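Local coordinates for protein beta-L-arabinobiosidase (Bacteroides thetaiotaomicron, PDB 5MQR) that probably hydrolyses glycosidic bonds of plant pectin in a gut bacterium, acting as a beta-L-arabinobiosidase and perhaps also as a sialidase, at residues I146-Q151 with D177-G182; E234-P239 with M243-E248. All blocks are in the same frame, centred on the assembly; numbering follows the deposited sequence.

Overall arrangement
From the N terminus, after several earlier strands, the chain enters strand 148-157, the first of a four-stranded antiparallel sheet, runs back along strand 163-170, and closes a loop at contact 1, where residues 177-182 return to the beginning of strand 148-157. Contact 2 follows in series, after strands 186-192 and 202-206, and closes only a short turn: the end of helix 226-236 meets the chain just beyond helix 239-242. Neither contact nests in or crosses the other, and their centres lie about 17 Å apart. They touch, because His150 ND1 of contact 1 is 2.7 Å from Glu248 OE2 of contact 2, a probable hydrogen bond that ties strand 148-157 to the later helical connection.

Contact 1: I146-Q151 with D177-G182; sequences IAIMHQ and DDPNDG. With EDO (1,2-ethanediol), chain H.
His150 and Asn180 meet ring against amide. The Asn180 amide comes in over a face of the imidazole, with ND2 3.3 Å above the ring plane and over its centre; the two planes are 42° apart, so the groups are inclined and not stacked. Asn180 OD1 approaches His150 ND1 to 3.2 Å, but the angle is too poor for a hydrogen bond. CG of His150 is anti to its backbone N (chi1 -171°), which carries the ring out beneath the amide.

The polar bonds of the imidazole lie elsewhere. His150 ND1 pairs with Glu248 OE2, and His150 NE2 donates over 3.1 Å to O1 of 1,2-ethanediol, a molecule probably taken up from the crystallisation liquor, which sits at the ring edge. A leucine in place of His150 would probably leave Glu248 without this partner and the Asn180 amide without a flat surface to lie on.

The apolar part is Ile148 against Pro179. CB and the CG2 branch do the touching, with CB of Ile148 4.0 Å from CB of Pro179, while the longer CG1 arm turns away.

Backbone-directed bonds shape the loop. Asp178 OD1 accepts from Asn180 N at 3.1 Å, well above the carboxylate plane, forming an Asx turn whose bend is stiffened by the ring of Pro179. Asp177 OD1 accepts from the N of the next residue, Asp178, and is salt-bridged to Lys134.

The whole is consistent with a beta-propeller blade, the loop between its second and third antiparallel strands folding back onto the start of the first.

Contact 2: E234-P239 with M243-E248; sequences EILDNP and MQWVEE
Trp245 turns the six-membered end of its indole toward the last turn of helix 226-236, where Ile235 and Leu236 receive it. Each of these two aliphatic chains crosses the indole at about a right angle, and both reach it obliquely. Ile235 uses its CG2 branch, 3.7 Å from Trp245 CZ2. That methyl is anti to the backbone N while CG1 lies beside it (chi1 -69°), an arrangement that lets one residue offer a short branch to the indole and extend a longer arm elsewhere. Leu236 reaches further: its CD2 methyl rests 3.6 Å from Trp245 CH2 and equally near CZ3. Adjacent residues thus grip neighbouring parts of one large ring, which suits a tryptophan with its long hydrocarbon rim. Val153, Met166 and Ile204, all from the neighbouring four-stranded sheet, also pack on the indole.

This helical stretch lies in the connection leading from strand 202-206, the last of one four-stranded antiparallel sheet, to strand 266-269, the first of another; in a beta-propeller, as the family assignment suggests, that is a passage from blade to blade. Trp245 and Ile235 both pack on the first of these sheets, Met166 and Ile204 touching each of them, and so join the helix to what is probably the blade just left.

Between helix and tryptophan the chain turns through helix 239-242. Asn238 stands at its N-cap, its side chain capping a backbone N just beyond. Pro239 follows in the first turn, where the lack of an N-H costs nothing. Its carbonyl O receives Met243 N at 2.9 Å, a nearly straight bond (159° at the hydrogen) with the donor tilted 20° from the carbonyl plane. Met243, a selenomethionine here, brings CG to 3.2 Å from the same Pro239 O before its chain bends away toward Trp294.

Contact 1: I146-Q151 with D177-G182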
# COMPACT_ATOMS: atom_id res chain seq x y z
N ILE A 146 -35.15 -18.72 37.04
CA ILE A 146 -33.74 -18.48 36.83
C ILE A 146 -33.58 -17.10 36.15
O ILE A 146 -34.36 -16.73 35.28
CB ILE A 146 -33.15 -19.61 35.95
CG1 ILE A 146 -33.24 -20.98 36.66
CG2 ILE A 146 -31.72 -19.28 35.48
CD1 ILE A 146 -32.53 -21.08 38.00
N ALA A 147 -32.55 -16.36 36.55
CA ALA A 147 -32.28 -15.04 35.99
C ALA A 147 -31.79 -15.10 34.56
O ALA A 147 -31.37 -16.16 34.08
CB ALA A 147 -31.26 -14.30 36.85
N ILE A 148 -31.82 -13.95 33.90
CA ILE A 148 -31.26 -13.77 32.58
C ILE A 148 -29.98 -12.97 32.74
O ILE A 148 -29.95 -11.96 33.44
CB ILE A 148 -32.23 -13.01 31.64
CG1 ILE A 148 -33.56 -13.77 31.51
CG2 ILE A 148 -31.60 -12.78 30.26
CD1 ILE A 148 -33.48 -15.17 30.92
N MSE A 149 -28.92 -13.41 32.05
CA MSE A 149 -27.64 -12.72 32.04
C MSE A 149 -27.61 -11.80 30.87
O MSE A 149 -28.19 -12.08 29.82
CB MSE A 149 -26.41 -13.67 32.02
CG MSE A 149 -26.41 -14.52 33.30
SE MSE A 149 -24.61 -15.13 33.81
CE MSE A 149 -23.97 -13.41 34.56
N HIS A 150 -26.95 -10.66 31.07
CA HIS A 150 -26.78 -9.65 30.04
C HIS A 150 -25.67 -8.70 30.48
O HIS A 150 -25.78 -8.10 31.55
CB HIS A 150 -28.06 -8.85 29.84
CG HIS A 150 -27.99 -7.95 28.65
ND1 HIS A 150 -27.59 -6.63 28.73
CD2 HIS A 150 -28.20 -8.20 27.33
CE1 HIS A 150 -27.59 -6.10 27.52
NE2 HIS A 150 -27.97 -7.03 26.66
N GLN A 151 -24.63 -8.60 29.66
CA GLN A 151 -23.43 -7.77 29.89
C GLN A 151 -23.09 -7.04 28.63
O GLN A 151 -23.10 -7.68 27.57
CB GLN A 151 -22.16 -8.62 30.03
CG GLN A 151 -22.04 -9.45 31.22
CD GLN A 151 -22.70 -10.79 31.10
OE1 GLN A 151 -23.68 -11.02 31.75
NE2 GLN A 151 -22.14 -11.69 30.29
N ASP A 177 -40.62 -9.72 28.60
CA ASP A 177 -40.09 -8.87 29.66
C ASP A 177 -38.66 -8.45 29.34
O ASP A 177 -37.97 -9.08 28.54
CB ASP A 177 -40.16 -9.62 31.00
CG ASP A 177 -40.00 -8.71 32.22
OD1 ASP A 177 -39.88 -7.48 32.10
OD2 ASP A 177 -40.00 -9.28 33.33
N ASP A 178 -38.25 -7.34 29.95
CA ASP A 178 -36.95 -6.72 29.71
C ASP A 178 -36.06 -6.87 30.97
O ASP A 178 -36.34 -6.23 32.00
CB ASP A 178 -37.19 -5.25 29.39
CG ASP A 178 -35.91 -4.44 29.35
OD1 ASP A 178 -34.85 -4.98 28.93
OD2 ASP A 178 -35.99 -3.25 29.72
N PRO A 179 -35.01 -7.72 30.90
CA PRO A 179 -34.12 -7.89 32.06
C PRO A 179 -33.18 -6.69 32.31
O PRO A 179 -32.59 -6.59 33.38
CB PRO A 179 -33.32 -9.14 31.69
CG PRO A 179 -33.23 -9.09 30.20
CD PRO A 179 -34.57 -8.57 29.77
N ASN A 180 -33.07 -5.80 31.32
CA ASN A 180 -32.20 -4.63 31.41
C ASN A 180 -33.03 -3.39 31.66
O ASN A 180 -32.80 -2.34 31.05
CB ASN A 180 -31.43 -4.47 30.11
CG ASN A 180 -30.84 -5.77 29.63
OD1 ASN A 180 -30.34 -6.58 30.44
ND2 ASN A 180 -30.91 -6.01 28.33
N ASP A 181 -34.00 -3.52 32.57
CA ASP A 181 -34.97 -2.46 32.87
C ASP A 181 -34.53 -1.61 34.09
O ASP A 181 -35.24 -0.68 34.50
CB ASP A 181 -36.36 -3.06 33.11
CG ASP A 181 -36.39 -4.07 34.24
OD1 ASP A 181 -35.30 -4.48 34.71
OD2 ASP A 181 -37.49 -4.48 34.65
N GLY A 182 -33.38 -1.96 34.67
CA GLY A 182 -32.89 -1.33 35.88
C GLY A 182 -33.58 -1.85 37.13
O GLY A 182 -33.46 -1.24 38.20
C1 EDO H . -30.24 -6.02 24.25
O1 EDO H . -29.28 -7.05 23.90
C2 EDO H . -30.70 -5.21 23.02
O2 EDO H . -30.99 -3.85 23.31

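Contact 2: E234-P239 with M243-E248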
# COMPACT_ATOMS: atom_id res chain seq x y z
N GLU A 234 -11.03 -0.40 41.30
CA GLU A 234 -10.58 0.29 40.09
C GLU A 234 -11.64 0.31 38.99
O GLU A 234 -11.69 1.25 38.20
CB GLU A 234 -9.33 -0.36 39.48
CG GLU A 234 -8.03 -0.13 40.23
CD GLU A 234 -6.89 -1.01 39.75
OE1 GLU A 234 -6.91 -1.50 38.60
OE2 GLU A 234 -5.96 -1.23 40.55
N ILE A 235 -12.44 -0.76 38.90
CA ILE A 235 -13.51 -0.81 37.93
C ILE A 235 -14.52 0.27 38.27
O ILE A 235 -14.88 1.06 37.41
CB ILE A 235 -14.21 -2.17 37.91
CG1 ILE A 235 -13.25 -3.23 37.34
CG2 ILE A 235 -15.50 -2.10 37.10
CD1 ILE A 235 -13.66 -4.65 37.67
N LEU A 236 -14.94 0.30 39.53
CA LEU A 236 -15.91 1.29 40.02
C LEU A 236 -15.41 2.73 39.90
O LEU A 236 -16.19 3.62 39.67
CB LEU A 236 -16.28 1.02 41.48
CG LEU A 236 -17.10 -0.24 41.78
CD1 LEU A 236 -17.22 -0.48 43.29
CD2 LEU A 236 -18.47 -0.15 41.14
N ASP A 237 -14.10 2.94 40.02
CA ASP A 237 -13.52 4.28 39.89
C ASP A 237 -13.17 4.64 38.46
O ASP A 237 -12.60 5.70 38.23
CB ASP A 237 -12.27 4.41 40.78
CG ASP A 237 -12.58 4.26 42.29
OD1 ASP A 237 -13.76 4.38 42.73
OD2 ASP A 237 -11.62 4.01 43.05
N ASN A 238 -13.50 3.79 37.49
CA ASN A 238 -13.17 4.07 36.12
C ASN A 238 -14.45 4.43 35.34
O ASN A 238 -15.26 3.56 35.03
CB ASN A 238 -12.49 2.86 35.50
CG ASN A 238 -11.88 3.16 34.15
OD1 ASN A 238 -12.47 3.88 33.35
ND2 ASN A 238 -10.70 2.64 33.91
N PRO A 239 -14.63 5.71 34.99
CA PRO A 239 -15.86 6.12 34.30
C PRO A 239 -16.10 5.44 32.97
O PRO A 239 -17.25 5.23 32.62
CB PRO A 239 -15.68 7.62 34.10
CG PRO A 239 -14.19 7.82 34.10
CD PRO A 239 -13.67 6.83 35.11
N MSE A 243 -19.75 3.77 32.13
CA MSE A 243 -20.47 4.00 30.87
C MSE A 243 -21.00 2.75 30.23
O MSE A 243 -21.94 2.80 29.43
CB MSE A 243 -19.59 4.68 29.83
CG MSE A 243 -19.22 6.12 30.21
SE MSE A 243 -20.78 7.31 30.34
CE MSE A 243 -20.98 7.53 28.39
N GLN A 244 -20.39 1.60 30.55
CA GLN A 244 -20.79 0.32 29.98
C GLN A 244 -21.67 -0.49 30.91
O GLN A 244 -21.91 -1.65 30.66
CB GLN A 244 -19.55 -0.49 29.61
CG GLN A 244 -18.64 0.22 28.62
CD GLN A 244 -17.38 -0.56 28.31
OE1 GLN A 244 -17.43 -1.61 27.66
NE2 GLN A 244 -16.24 -0.06 28.79
N TRP A 245 -22.10 0.13 32.00
CA TRP A 245 -23.04 -0.47 32.95
C TRP A 245 -24.42 0.19 32.91
O TRP A 245 -25.32 -0.23 33.63
CB TRP A 245 -22.50 -0.31 34.37
CG TRP A 245 -21.38 -1.24 34.79
CD1 TRP A 245 -20.57 -2.02 33.99
CD2 TRP A 245 -20.92 -1.43 36.13
NE1 TRP A 245 -19.66 -2.70 34.77
CE2 TRP A 245 -19.84 -2.34 36.08
CE3 TRP A 245 -21.32 -0.90 37.37
CZ2 TRP A 245 -19.17 -2.75 37.23
CZ3 TRP A 245 -20.65 -1.31 38.51
CH2 TRP A 245 -19.59 -2.23 38.44
N VAL A 246 -24.60 1.22 32.08
CA VAL A 246 -25.82 2.04 32.11
C VAL A 246 -27.11 1.31 31.74
O VAL A 246 -28.18 1.65 32.27
CB VAL A 246 -25.68 3.28 31.21
CG1 VAL A 246 -25.60 2.89 29.72
CG2 VAL A 246 -26.80 4.30 31.50
N GLU A 247 -27.03 0.31 30.87
CA GLU A 247 -28.24 -0.41 30.47
C GLU A 247 -28.83 -1.30 31.55
O GLU A 247 -30.04 -1.48 31.54
CB GLU A 247 -28.01 -1.23 29.21
CG GLU A 247 -27.70 -0.38 28.00
CD GLU A 247 -27.40 -1.22 26.78
OE1 GLU A 247 -28.32 -1.95 26.36
OE2 GLU A 247 -26.28 -1.14 26.22
N GLU A 248 -27.99 -1.87 32.43
CA GLU A 248 -28.44 -2.83 33.46
C GLU A 248 -28.51 -2.21 34.85
O GLU A 248 -29.30 -2.64 35.67
CB GLU A 248 -27.52 -4.04 33.53
CG GLU A 248 -27.34 -4.79 32.22
CD GLU A 248 -26.25 -4.26 31.29
OE1 GLU A 248 -25.49 -3.34 31.65
OE2 GLU A 248 -26.16 -4.79 30.16